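Local coordinates for ABC transporter binding protein AcbH (Actinoplanes, PDB 3OO8) that serves as the extracellular solute receptor of an ABC transporter, binding beta-D-galactopyranose as its exclusive substrate, at residues A46-Q51 against A325-A330; V58-N63 against K316-Y321; D195-R200 against F226-E231; G221-F226 against E397-V402. The protein carries 2 engineered substitutions. All coordinates share one frame; numbering follows the deposited sequence.

Interaction 1: A46-Q51 against A325-A330; sequences ASLMQQ and AEAEAA
Ala327 and Ala330 meet Leu48 and Gln51 where two helices of an alpha/beta lobe of this class 2 solute-binding protein lie side by side. The short segments run nearly antiparallel, at 151° between their N-to-C directions, with axes 10.0 Å apart at closest approach. That spacing goes with one face built of alanines, whose lack of bulk lets longer side chains from helix 39-56 reach almost to the backbone opposite. Following helix 325-332 from its start, the first residue to touch is Ala327. Its N is hydrogen-bonded to OG1 of Thr324, just ahead of the helix, while its CB lies 4.0 Å from Leu48 CD1. The same methyl of Leu48 comes within 3.5 Å of Ala327 O, so it rests on peptide as well as on side chain. Leu48 gets there because its CG stands anti to the backbone N (chi1 -178°), which carries the branch across to the alanine helix. One turn beyond Ala327, Ala330 points its CB toward helix 39-56, and here the backbones come nearest, with the CA atoms of Leu48 and Ala330 6.5 Å apart. Two residues share that methyl: Leu48 CD1 touches it at 4.2 Å, and Gln51 brings up its amide. Tyr321, from the preceding helix 312-322, packs on Leu48, Gln51 and Ala327 alike and closes one flank. Gln51 reaches over by an extended chain beyond CG (chi2 -161°), which sets its NE2 3.7 Å from Ala330 CB, a plain van der Waals contact.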
loop_
_atom_site.group_PDB
_atom_site.type_symbol
_atom_site.label_atom_id
_atom_site.label_comp_id
_atom_site.label_asym_id
_atom_site.label_seq_id
_atom_site.Cartn_x
_atom_site.Cartn_y
_atom_site.Cartn_z
ATOM N N ALA A 46 7.749 16.198 -13.635
ATOM C CA ALA A 46 8.070 17.471 -14.317
ATOM C C ALA A 46 7.128 17.698 -15.497
ATOM O O ALA A 46 6.577 18.793 -15.680
ATOM C CB ALA A 46 9.509 17.486 -14.786
ATOM N N SER A 47 6.918 16.650 -16.275
ATOM C CA SER A 47 5.996 16.718 -17.401
ATOM C C SER A 47 4.586 17.003 -16.938
ATOM O O SER A 47 3.880 17.792 -17.545
ATOM C CB SER A 47 6.007 15.390 -18.163
ATOM O OG SER A 47 5.171 15.467 -19.295
ATOM N N LEU A 48 4.164 16.339 -15.857
ATOM C CA LEU A 48 2.813 16.545 -15.337
ATOM C C LEU A 48 2.595 17.983 -14.940
ATOM O O LEU A 48 1.531 18.514 -15.160
ATOM C CB LEU A 48 2.541 15.668 -14.109
ATOM C CG LEU A 48 1.146 15.740 -13.494
ATOM C CD1 LEU A 48 0.125 15.196 -14.480
ATOM C CD2 LEU A 48 1.047 15.022 -12.109
ATOM N N MET A 49 3.607 18.615 -14.346
ATOM C CA MET A 49 3.386 19.992 -13.902
ATOM C C MET A 49 3.295 20.937 -15.116
ATOM O O MET A 49 2.564 21.933 -15.068
ATOM C CB MET A 49 4.443 20.415 -12.881
ATOM C CG MET A 49 4.223 19.740 -11.503
ATOM S SD MET A 49 2.689 20.222 -10.724
ATOM C CE MET A 49 1.668 18.768 -11.072
ATOM N N GLN A 50 4.031 20.624 -16.192
ATOM C CA GLN A 50 3.869 21.404 -17.441
ATOM C C GLN A 50 2.419 21.297 -17.916
ATOM O O GLN A 50 1.819 22.302 -18.300
ATOM C CB GLN A 50 4.805 20.904 -18.538
ATOM C CG GLN A 50 6.269 21.008 -18.159
ATOM C CD GLN A 50 7.189 20.668 -19.294
ATOM O OE1 GLN A 50 6.903 19.798 -20.109
ATOM N NE2 GLN A 50 8.324 21.351 -19.343
ATOM N N GLN A 51 1.837 20.093 -17.875
ATOM C CA GLN A 51 0.449 19.898 -18.292
ATOM C C GLN A 51 -0.516 20.643 -17.344
ATOM O O GLN A 51 -1.501 21.248 -17.786
ATOM C CB GLN A 51 0.111 18.412 -18.449
ATOM C CG GLN A 51 0.948 17.681 -19.517
ATOM C CD GLN A 51 0.271 16.370 -19.956
ATOM O OE1 GLN A 51 -0.949 16.322 -20.094
ATOM N NE2 GLN A 51 1.051 15.355 -20.222
ATOM N N ALA A 325 -8.656 12.049 -14.016
ATOM C CA ALA A 325 -8.156 10.890 -14.768
ATOM C C ALA A 325 -7.043 11.316 -15.713
ATOM O O ALA A 325 -6.081 10.557 -15.911
ATOM C CB ALA A 325 -9.292 10.234 -15.562
ATOM N N GLU A 326 -7.157 12.488 -16.328
ATOM C CA GLU A 326 -6.134 12.862 -17.298
ATOM C C GLU A 326 -4.774 13.012 -16.633
ATOM O O GLU A 326 -3.761 12.582 -17.183
ATOM C CB GLU A 326 -6.504 14.167 -18.015
ATOM C CG GLU A 326 -7.658 13.991 -18.996
ATOM C CD GLU A 326 -9.047 14.013 -18.350
ATOM O OE1 GLU A 326 -9.208 14.084 -17.095
ATOM O OE2 GLU A 326 -10.010 13.960 -19.145
ATOM N N ALA A 327 -4.767 13.593 -15.435
ATOM C CA ALA A 327 -3.514 13.818 -14.724
ATOM C C ALA A 327 -2.909 12.453 -14.372
ATOM O O ALA A 327 -1.712 12.241 -14.495
ATOM C CB ALA A 327 -3.707 14.665 -13.482
ATOM N N GLU A 328 -3.757 11.538 -13.900
ATOM C CA GLU A 328 -3.228 10.217 -13.536
ATOM C C GLU A 328 -2.674 9.504 -14.738
ATOM O O GLU A 328 -1.599 8.895 -14.648
ATOM C CB GLU A 328 -4.324 9.365 -12.862
ATOM C CG GLU A 328 -4.886 10.024 -11.600
ATOM C CD GLU A 328 -6.073 9.269 -11.011
ATOM O OE1 GLU A 328 -6.443 8.211 -11.526
ATOM O OE2 GLU A 328 -6.658 9.737 -10.001
ATOM N N ALA A 329 -3.397 9.532 -15.863
ATOM C CA ALA A 329 -2.898 8.818 -17.044
ATOM C C ALA A 329 -1.572 9.399 -17.534
ATOM O O ALA A 329 -0.678 8.640 -17.892
ATOM C CB ALA A 329 -3.920 8.837 -18.162
ATOM N N ALA A 330 -1.456 10.724 -17.506
ATOM C CA ALA A 330 -0.220 11.403 -17.936
ATOM C C ALA A 330 0.970 10.991 -17.067
ATOM O O ALA A 330 1.991 10.521 -17.567
ATOM C CB ALA A 330 -0.406 12.887 -17.919
#

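Interaction 2: V58-N63 against K316-Y321; sequences VPVTVN and KKVLQY
Val58 and Val318 bring the two backbones closest, with 7.1 Å between their CA atoms, at the point where the loop leading into strand 60-64 passes helix 312-322. Their side chains cross obliquely, and nearly everything in the contact turns on one methyl, Val318 CG2. It sits 3.8 Å from Val58 CB and at the same distance from Val58 CG1, fitting against that branch and the carbon that bears it. The torsion of Val318 (chi1 175°) puts CG1 anti to the backbone N and leaves CG2 anti to the carbonyl carbon, the branch that faces the loop. A third neighbour, Val60 CG2, lies 4.4 Å from the same methyl; Val58 and Val60, two residues apart, thus both send their side chains to the helix, while Pro59 between them turns its own away. The other methyl of Val58, CG2, rests 4.2 Å from Lys317 CB and almost as near Lys317 CD, so it lies along the aliphatic part of the lysine. Lys317 NZ is hydrogen-bonded to Thr56 O, at the end of helix 39-56, so the charged end is held while the carbon chain packs on valine. Ile30 and Leu85 also touch Val318, so this residue bears on strands 30-34 and 85-89 as well. Strand 30-34, helix 39-56 and strand 60-64, the two strands being parallel neighbours, make a beta-alpha-beta crossover, and helix 312-322, arriving from far along the sequence, packs on its sheet as helices do in the alpha/beta lobes of class 2 solute-binding proteins.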
loop_
_atom_site.group_PDB
_atom_site.type_symbol
_atom_site.label_atom_id
_atom_site.label_comp_id
_atom_site.label_asym_id
_atom_site.label_seq_id
_atom_site.Cartn_x
_atom_site.Cartn_y
_atom_site.Cartn_z
ATOM N N VAL A 58 -1.569 28.067 -13.923
ATOM C CA VAL A 58 -0.723 28.348 -12.770
ATOM C C VAL A 58 0.689 27.870 -13.010
ATOM O O VAL A 58 0.898 26.678 -13.247
ATOM C CB VAL A 58 -1.272 27.644 -11.496
ATOM C CG1 VAL A 58 -0.272 27.846 -10.359
ATOM C CG2 VAL A 58 -2.686 28.241 -11.152
ATOM N N PRO A 59 1.678 28.779 -13.008
ATOM C CA PRO A 59 3.026 28.251 -13.256
ATOM C C PRO A 59 3.557 27.549 -12.005
ATOM O O PRO A 59 3.128 27.883 -10.900
ATOM C CB PRO A 59 3.861 29.498 -13.601
ATOM C CG PRO A 59 2.827 30.603 -13.833
ATOM C CD PRO A 59 1.644 30.249 -12.975
ATOM N N VAL A 60 4.426 26.560 -12.187
ATOM C CA VAL A 60 4.930 25.754 -11.072
ATOM C C VAL A 60 6.441 25.635 -11.099
ATOM O O VAL A 60 7.044 25.321 -12.131
ATOM C CB VAL A 60 4.362 24.303 -11.143
ATOM C CG1 VAL A 60 4.791 23.453 -9.941
ATOM C CG2 VAL A 60 2.830 24.318 -11.252
ATOM N N THR A 61 7.046 25.849 -9.931
ATOM C CA THR A 61 8.450 25.523 -9.730
ATOM C C THR A 61 8.563 24.298 -8.850
ATOM O O THR A 61 8.111 24.329 -7.704
ATOM C CB THR A 61 9.214 26.697 -9.056
ATOM O OG1 THR A 61 9.292 27.763 -10.002
ATOM C CG2 THR A 61 10.648 26.254 -8.740
ATOM N N VAL A 62 9.199 23.246 -9.372
ATOM C CA VAL A 62 9.326 22.004 -8.619
ATOM C C VAL A 62 10.647 22.037 -7.870
ATOM O O VAL A 62 11.721 22.154 -8.475
ATOM C CB VAL A 62 9.260 20.753 -9.516
ATOM C CG1 VAL A 62 9.338 19.494 -8.655
ATOM C CG2 VAL A 62 7.965 20.721 -10.308
ATOM N N ASN A 63 10.546 21.939 -6.550
ATOM C CA ASN A 63 11.708 21.882 -5.677
ATOM C C ASN A 63 11.871 20.432 -5.254
ATOM O O ASN A 63 11.118 19.943 -4.412
ATOM C CB ASN A 63 11.497 22.817 -4.474
ATOM C CG ASN A 63 11.532 24.296 -4.862
ATOM O OD1 ASN A 63 12.261 24.691 -5.773
ATOM N ND2 ASN A 63 10.745 25.125 -4.176
ATOM N N LYS A 316 -4.607 25.276 -4.836
ATOM C CA LYS A 316 -5.842 24.515 -4.939
ATOM C C LYS A 316 -6.246 24.263 -6.384
ATOM O O LYS A 316 -6.802 23.224 -6.685
ATOM C CB LYS A 316 -6.970 25.208 -4.158
ATOM C CG LYS A 316 -6.836 25.052 -2.661
ATOM C CD LYS A 316 -7.890 25.906 -1.921
ATOM C CE LYS A 316 -7.789 25.722 -0.423
ATOM N NZ LYS A 316 -8.794 26.637 0.263
ATOM N N LYS A 317 -5.955 25.195 -7.293
ATOM C CA LYS A 317 -6.309 24.967 -8.697
ATOM C C LYS A 317 -5.476 23.831 -9.251
ATOM O O LYS A 317 -5.972 23.013 -10.014
ATOM C CB LYS A 317 -6.060 26.207 -9.567
ATOM C CG LYS A 317 -6.991 27.383 -9.271
ATOM C CD LYS A 317 -6.892 28.437 -10.392
ATOM C CE LYS A 317 -7.336 27.872 -11.752
ATOM N NZ LYS A 317 -7.424 28.875 -12.874
ATOM N N VAL A 318 -4.212 23.790 -8.832
ATOM C CA VAL A 318 -3.296 22.739 -9.286
ATOM C C VAL A 318 -3.780 21.401 -8.713
ATOM O O VAL A 318 -3.784 20.379 -9.406
ATOM C CB VAL A 318 -1.818 23.060 -8.981
ATOM C CG1 VAL A 318 -0.920 21.858 -9.361
ATOM C CG2 VAL A 318 -1.348 24.261 -9.806
ATOM N N LEU A 319 -4.182 21.379 -7.442
ATOM C CA LEU A 319 -4.734 20.140 -6.887
ATOM C C LEU A 319 -5.976 19.656 -7.638
ATOM O O LEU A 319 -6.163 18.457 -7.819
ATOM C CB LEU A 319 -5.056 20.306 -5.400
ATOM C CG LEU A 319 -3.885 20.364 -4.409
ATOM C CD1 LEU A 319 -4.389 20.671 -2.977
ATOM C CD2 LEU A 319 -3.017 19.078 -4.400
ATOM N N GLN A 320 -6.870 20.575 -8.018
ATOM C CA GLN A 320 -8.034 20.191 -8.810
ATOM C C GLN A 320 -7.622 19.477 -10.086
ATOM O O GLN A 320 -8.241 18.490 -10.457
ATOM C CB GLN A 320 -8.904 21.413 -9.118
ATOM C CG GLN A 320 -9.562 21.882 -7.874
ATOM C CD GLN A 320 -10.330 23.190 -8.031
ATOM O OE1 GLN A 320 -10.497 23.695 -9.135
ATOM N NE2 GLN A 320 -10.810 23.727 -6.920
ATOM N N TYR A 321 -6.583 19.974 -10.742
ATOM C CA TYR A 321 -6.066 19.330 -11.949
ATOM C C TYR A 321 -5.492 17.957 -11.637
ATOM O O TYR A 321 -5.709 16.977 -12.390
ATOM C CB TYR A 321 -5.032 20.239 -12.642
ATOM C CG TYR A 321 -4.341 19.507 -13.776
ATOM C CD1 TYR A 321 -4.916 19.468 -15.049
ATOM C CD2 TYR A 321 -3.190 18.794 -13.553
ATOM C CE1 TYR A 321 -4.331 18.741 -16.056
ATOM C CE2 TYR A 321 -2.597 18.103 -14.551
ATOM C CZ TYR A 321 -3.169 18.059 -15.778
ATOM O OH TYR A 321 -2.518 17.316 -16.745
#

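Interaction 3: D195-R200 against F226-E231; sequences DILNLR and FDQWRE
Leu197 reaches across to Trp229 and Gln228 in a buried packing of helix 191-201 against helix 220-232, within the helical part of one lobe of the class 2 solute-binding fold. Apolar contact does the work between the two segments. The first torsion of Leu197 (chi1 -69°) sets CG anti to the carbonyl carbon and brings both methyls up to the facing helix. One of them, Leu197 CD2, rests 4.2 Å from Gln228 CG. Gln228 starts toward the leucine but then bends (chi2 94°), leading its amide off the contact, while its side chain also touches Ile287 and Ile201. The ring of Phe390 meets that of Trp229 with the planes about 55° apart.

No hydrogen bond links the two segments; the polar end of Trp229 is bound elsewhere. Its NE1 is hydrogen-bonded to Gln236 OE1, which gives the buried indole N-H a partner and should limit turning of the ring. Against that indole the Leu197 side chain crosses at about a right angle, and Leu197 CD1 meets it obliquely, from Trp229 CB, at 3.8 Å, and Trp229 CG, at 4.0 Å, on to CD2 and CE3.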
loop_
_atom_site.group_PDB
_atom_site.type_symbol
_atom_site.label_atom_id
_atom_site.label_comp_id
_atom_site.label_asym_id
_atom_site.label_seq_id
_atom_site.Cartn_x
_atom_site.Cartn_y
_atom_site.Cartn_z
ATOM N N ASP A 195 -0.914 -7.896 8.030
ATOM C CA ASP A 195 -1.978 -6.985 7.632
ATOM C C ASP A 195 -3.172 -7.688 7.012
ATOM O O ASP A 195 -4.320 -7.403 7.351
ATOM C CB ASP A 195 -1.475 -5.973 6.614
ATOM C CG ASP A 195 -0.454 -5.010 7.178
ATOM O OD1 ASP A 195 -0.251 -4.879 8.409
ATOM O OD2 ASP A 195 0.148 -4.332 6.273
ATOM N N ILE A 196 -2.922 -8.575 6.062
ATOM C CA ILE A 196 -4.040 -9.183 5.336
ATOM C C ILE A 196 -4.833 -10.157 6.223
ATOM O O ILE A 196 -6.072 -10.217 6.119
ATOM C CB ILE A 196 -3.594 -9.810 3.981
ATOM C CG1 ILE A 196 -4.769 -10.000 3.015
ATOM C CG2 ILE A 196 -2.806 -11.137 4.149
ATOM C CD1 ILE A 196 -5.649 -8.759 2.769
ATOM N N LEU A 197 -4.137 -10.941 7.053
ATOM C CA LEU A 197 -4.822 -11.818 8.020
ATOM C C LEU A 197 -5.703 -10.973 8.944
ATOM O O LEU A 197 -6.855 -11.338 9.191
ATOM C CB LEU A 197 -3.828 -12.618 8.838
ATOM C CG LEU A 197 -3.097 -13.664 8.006
ATOM C CD1 LEU A 197 -2.105 -14.322 8.924
ATOM C CD2 LEU A 197 -4.063 -14.743 7.489
ATOM N N ASN A 198 -5.158 -9.870 9.454
ATOM C CA ASN A 198 -5.943 -8.982 10.324
ATOM C C ASN A 198 -7.167 -8.391 9.619
ATOM O O ASN A 198 -8.286 -8.397 10.182
ATOM C CB ASN A 198 -5.029 -7.895 10.925
ATOM C CG ASN A 198 -5.582 -7.294 12.207
ATOM O OD1 ASN A 198 -6.277 -7.963 12.978
ATOM N ND2 ASN A 198 -5.184 -6.042 12.493
ATOM N N LEU A 199 -6.993 -7.929 8.378
ATOM C CA LEU A 199 -8.121 -7.378 7.581
ATOM C C LEU A 199 -9.186 -8.430 7.283
ATOM O O LEU A 199 -10.352 -8.096 7.168
ATOM C CB LEU A 199 -7.612 -6.851 6.237
ATOM C CG LEU A 199 -6.717 -5.613 6.314
ATOM C CD1 LEU A 199 -6.070 -5.275 4.984
ATOM C CD2 LEU A 199 -7.531 -4.414 6.820
ATOM N N ARG A 200 -8.764 -9.681 7.089
ATOM C CA ARG A 200 -9.704 -10.763 6.759
ATOM C C ARG A 200 -10.401 -11.353 7.984
ATOM O O ARG A 200 -11.528 -11.815 7.844
ATOM C CB ARG A 200 -8.941 -11.897 6.068
ATOM C CG ARG A 200 -8.516 -11.488 4.667
ATOM C CD ARG A 200 -9.663 -11.610 3.644
ATOM N NE ARG A 200 -9.178 -11.415 2.271
ATOM C CZ ARG A 200 -8.989 -10.231 1.698
ATOM N NH1 ARG A 200 -9.285 -9.097 2.340
ATOM N NH2 ARG A 200 -8.522 -10.179 0.468
ATOM N N PHE A 226 -2.362 -14.531 14.675
ATOM C CA PHE A 226 -1.191 -15.394 14.734
ATOM C C PHE A 226 -1.555 -16.880 14.730
ATOM O O PHE A 226 -0.812 -17.722 14.175
ATOM C CB PHE A 226 -0.268 -14.978 15.895
ATOM C CG PHE A 226 0.581 -13.737 15.602
ATOM C CD1 PHE A 226 1.646 -13.786 14.708
ATOM C CD2 PHE A 226 0.318 -12.533 16.256
ATOM C CE1 PHE A 226 2.420 -12.651 14.447
ATOM C CE2 PHE A 226 1.102 -11.403 16.018
ATOM C CZ PHE A 226 2.136 -11.453 15.117
ATOM N N ASP A 227 -2.683 -17.206 15.348
ATOM C CA ASP A 227 -3.218 -18.577 15.325
ATOM C C ASP A 227 -3.522 -18.989 13.892
ATOM O O ASP A 227 -3.171 -20.096 13.482
ATOM C CB ASP A 227 -4.427 -18.745 16.249
ATOM C CG ASP A 227 -4.031 -18.772 17.722
ATOM O OD1 ASP A 227 -2.865 -19.052 18.040
ATOM O OD2 ASP A 227 -4.908 -18.527 18.577
ATOM N N GLN A 228 -4.091 -18.078 13.101
ATOM C CA GLN A 228 -4.347 -18.398 11.691
ATOM C C GLN A 228 -3.028 -18.563 10.949
ATOM O O GLN A 228 -2.873 -19.423 10.074
ATOM C CB GLN A 228 -5.181 -17.289 11.019
ATOM C CG GLN A 228 -5.935 -17.767 9.767
ATOM C CD GLN A 228 -7.382 -18.222 10.016
ATOM O OE1 GLN A 228 -7.961 -18.018 11.095
ATOM N NE2 GLN A 228 -7.997 -18.791 8.979
ATOM N N TRP A 229 -2.049 -17.747 11.311
ATOM C CA TRP A 229 -0.758 -17.790 10.631
ATOM C C TRP A 229 -0.041 -19.110 10.944
ATOM O O TRP A 229 0.732 -19.613 10.113
ATOM C CB TRP A 229 0.105 -16.598 11.060
ATOM C CG TRP A 229 1.219 -16.230 10.119
ATOM C CD1 TRP A 229 1.907 -17.066 9.239
ATOM C CD2 TRP A 229 1.859 -14.961 10.033
ATOM N NE1 TRP A 229 2.892 -16.355 8.594
ATOM C CE2 TRP A 229 2.884 -15.058 9.057
ATOM C CE3 TRP A 229 1.636 -13.726 10.670
ATOM C CZ2 TRP A 229 3.700 -13.975 8.714
ATOM C CZ3 TRP A 229 2.457 -12.635 10.332
ATOM C CH2 TRP A 229 3.458 -12.759 9.344
ATOM N N ARG A 230 -0.293 -19.665 12.139
ATOM C CA ARG A 230 0.311 -20.972 12.471
ATOM C C ARG A 230 -0.099 -21.986 11.426
ATOM O O ARG A 230 0.714 -22.831 11.024
ATOM C CB ARG A 230 -0.054 -21.439 13.895
ATOM C CG ARG A 230 0.741 -20.676 14.945
ATOM C CD ARG A 230 0.315 -20.955 16.381
ATOM N NE ARG A 230 0.213 -22.373 16.710
ATOM C CZ ARG A 230 -0.879 -22.941 17.220
ATOM N NH1 ARG A 230 -1.966 -22.213 17.479
ATOM N NH2 ARG A 230 -0.876 -24.233 17.499
ATOM N N GLU A 231 -1.348 -21.920 10.994
ATOM C CA GLU A 231 -1.814 -22.830 9.947
ATOM C C GLU A 231 -1.153 -22.511 8.611
ATOM O O GLU A 231 -0.580 -23.387 7.942
ATOM C CB GLU A 231 -3.325 -22.810 9.780
ATOM C CG GLU A 231 -3.719 -23.673 8.593
ATOM C CD GLU A 231 -5.197 -23.902 8.427
ATOM O OE1 GLU A 231 -6.003 -23.056 8.880
ATOM O OE2 GLU A 231 -5.542 -24.931 7.812
#

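Interaction 4: G221-F226 against E397-V402; sequences GVTKVF and ETIATV
Ile399 drives its side chain at the root of the Phe226 side chain, while Val402, one turn farther on, takes the far end of the ring. Ile399 CD1 is 3.6 Å from Phe226 CB and 3.8 Å from Phe226 C, so the tip of the isoleucine rests on both side chain and backbone. With CG1 anti to its carbonyl carbon (chi1 -62°), the longer branch extends to that spot, and Ile399 CG2 lies between Phe226 CB, at 4.0 Å, and Thr223 CG2, at 4.3 Å. These segments of helices 220-232 and 396-413 cross at 137°, axes 10.4 Å apart, a helix-helix packing that sets the C-terminal helix of the solute-binding fold against the body of its lobe. The Phe226 and Val402 side chains stand at about a right angle: Val402 CG1 approaches the ring obliquely, 3.9 Å from Phe226 CZ and nearly as close to Phe226 CE2. Cutting Ile399 back to an alanine would probably open a gap beside Phe226 CB and take away the methyl that meets Thr223 CG2. Phe390 of helix 377-392 touches Ile399 and meets the Phe226 ring with planes about 55° apart. Thr223 OG1 is hydrogen-bonded to Gln403 NE2.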
loop_
_atom_site.group_PDB
_atom_site.type_symbol
_atom_site.label_atom_id
_atom_site.label_comp_id
_atom_site.label_asym_id
_atom_site.label_seq_id
_atom_site.Cartn_x
_atom_site.Cartn_y
_atom_site.Cartn_z
ATOM N N GLY A 221 -7.928 -10.439 19.329
ATOM C CA GLY A 221 -7.988 -10.426 17.858
ATOM C C GLY A 221 -6.610 -10.640 17.248
ATOM O O GLY A 221 -6.494 -11.158 16.126
ATOM N N VAL A 222 -5.581 -10.179 17.958
ATOM C CA VAL A 222 -4.204 -10.346 17.517
ATOM C C VAL A 222 -3.766 -11.790 17.686
ATOM O O VAL A 222 -3.046 -12.343 16.848
ATOM C CB VAL A 222 -3.251 -9.359 18.222
ATOM C CG1 VAL A 222 -1.826 -9.635 17.835
ATOM C CG2 VAL A 222 -3.600 -7.953 17.802
ATOM N N THR A 223 -4.187 -12.408 18.784
ATOM C CA THR A 223 -3.903 -13.823 18.982
ATOM C C THR A 223 -4.508 -14.618 17.840
ATOM O O THR A 223 -3.866 -15.532 17.320
ATOM C CB THR A 223 -4.507 -14.352 20.306
ATOM O OG1 THR A 223 -4.200 -13.432 21.370
ATOM C CG2 THR A 223 -3.890 -15.727 20.628
ATOM N N LYS A 224 -5.702 -14.247 17.426
ATOM C CA LYS A 224 -6.392 -14.957 16.347
ATOM C C LYS A 224 -5.673 -14.827 15.023
ATOM O O LYS A 224 -5.661 -15.784 14.228
ATOM C CB LYS A 224 -7.823 -14.489 16.214
ATOM C CG LYS A 224 -8.764 -14.961 17.312
ATOM C CD LYS A 224 -10.139 -14.431 17.006
ATOM C CE LYS A 224 -9.987 -13.064 16.354
ATOM N NZ LYS A 224 -11.170 -12.207 16.464
ATOM N N VAL A 225 -5.103 -13.650 14.764
ATOM C CA VAL A 225 -4.242 -13.481 13.581
ATOM C C VAL A 225 -3.077 -14.456 13.563
ATOM O O VAL A 225 -2.841 -15.150 12.572
ATOM C CB VAL A 225 -3.733 -12.031 13.417
ATOM C CG1 VAL A 225 -2.629 -11.957 12.330
ATOM C CG2 VAL A 225 -4.882 -11.100 13.097
ATOM N N PHE A 226 -2.362 -14.531 14.675
ATOM C CA PHE A 226 -1.191 -15.394 14.734
ATOM C C PHE A 226 -1.555 -16.880 14.730
ATOM O O PHE A 226 -0.812 -17.722 14.175
ATOM C CB PHE A 226 -0.268 -14.978 15.895
ATOM C CG PHE A 226 0.581 -13.737 15.602
ATOM C CD1 PHE A 226 1.646 -13.786 14.708
ATOM C CD2 PHE A 226 0.318 -12.533 16.256
ATOM C CE1 PHE A 226 2.420 -12.651 14.447
ATOM C CE2 PHE A 226 1.102 -11.403 16.018
ATOM C CZ PHE A 226 2.136 -11.453 15.117
ATOM N N GLU A 397 3.516 -20.172 22.664
ATOM C CA GLU A 397 4.369 -19.445 23.609
ATOM C C GLU A 397 5.020 -18.267 22.913
ATOM O O GLU A 397 5.175 -17.197 23.507
ATOM C CB GLU A 397 5.435 -20.341 24.264
ATOM C CG GLU A 397 6.292 -19.618 25.320
ATOM C CD GLU A 397 5.442 -19.039 26.463
ATOM O OE1 GLU A 397 4.423 -19.673 26.821
ATOM O OE2 GLU A 397 5.775 -17.944 26.983
ATOM N N THR A 398 5.393 -18.460 21.651
ATOM C CA THR A 398 6.056 -17.388 20.921
ATOM C C THR A 398 5.025 -16.291 20.670
ATOM O O THR A 398 5.359 -15.108 20.763
ATOM C CB THR A 398 6.647 -17.858 19.603
ATOM O OG1 THR A 398 7.650 -18.861 19.852
ATOM C CG2 THR A 398 7.274 -16.690 18.853
ATOM N N ILE A 399 3.782 -16.686 20.382
ATOM C CA ILE A 399 2.713 -15.700 20.206
ATOM C C ILE A 399 2.521 -14.876 21.465
ATOM O O ILE A 399 2.362 -13.671 21.393
ATOM C CB ILE A 399 1.387 -16.330 19.762
ATOM C CG1 ILE A 399 1.551 -17.021 18.392
ATOM C CG2 ILE A 399 0.254 -15.266 19.801
ATOM C CD1 ILE A 399 0.318 -17.867 17.934
ATOM N N ALA A 400 2.529 -15.521 22.628
ATOM C CA ALA A 400 2.380 -14.757 23.862
ATOM C C ALA A 400 3.555 -13.789 24.018
ATOM O O ALA A 400 3.362 -12.656 24.442
ATOM C CB ALA A 400 2.286 -15.695 25.054
ATOM N N THR A 401 4.754 -14.226 23.661
ATOM C CA THR A 401 5.941 -13.378 23.796
ATOM C C THR A 401 5.825 -12.164 22.875
ATOM O O THR A 401 6.070 -11.013 23.275
ATOM C CB THR A 401 7.203 -14.167 23.459
ATOM O OG1 THR A 401 7.306 -15.259 24.385
ATOM C CG2 THR A 401 8.436 -13.285 23.576
ATOM N N VAL A 402 5.411 -12.437 21.641
ATOM C CA VAL A 402 5.272 -11.385 20.624
ATOM C C VAL A 402 4.221 -10.373 21.035
ATOM O O VAL A 402 4.426 -9.162 20.919
ATOM C CB VAL A 402 4.946 -12.008 19.242
ATOM C CG1 VAL A 402 4.381 -10.961 18.280
ATOM C CG2 VAL A 402 6.196 -12.699 18.705
#

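How the interactions relate
The four contacts form two pairs on opposite sides of the chain's centre. Interactions 1 and 2 lie 11 Å apart between centres and touch: Met49 SD is 3.9 Å from Val60 CG1, and helix 312-322 is followed in the chain by helix 325-332. Interactions 3 and 4, 10 Å apart between centres, share Phe226 and helix 220-232; Arg230 CD lies 3.5 Å from Ile399 CD1. The centres of interactions 1 and 3 are about 39 Å apart. Interactions 1, 2 and 4 lie away from the galactose site. Interaction 3 comes nearer, the side chain of Trp229 being about 10 Å from that of Trp142, which binds beta-D-galactose in another crystal structure; this chain holds none.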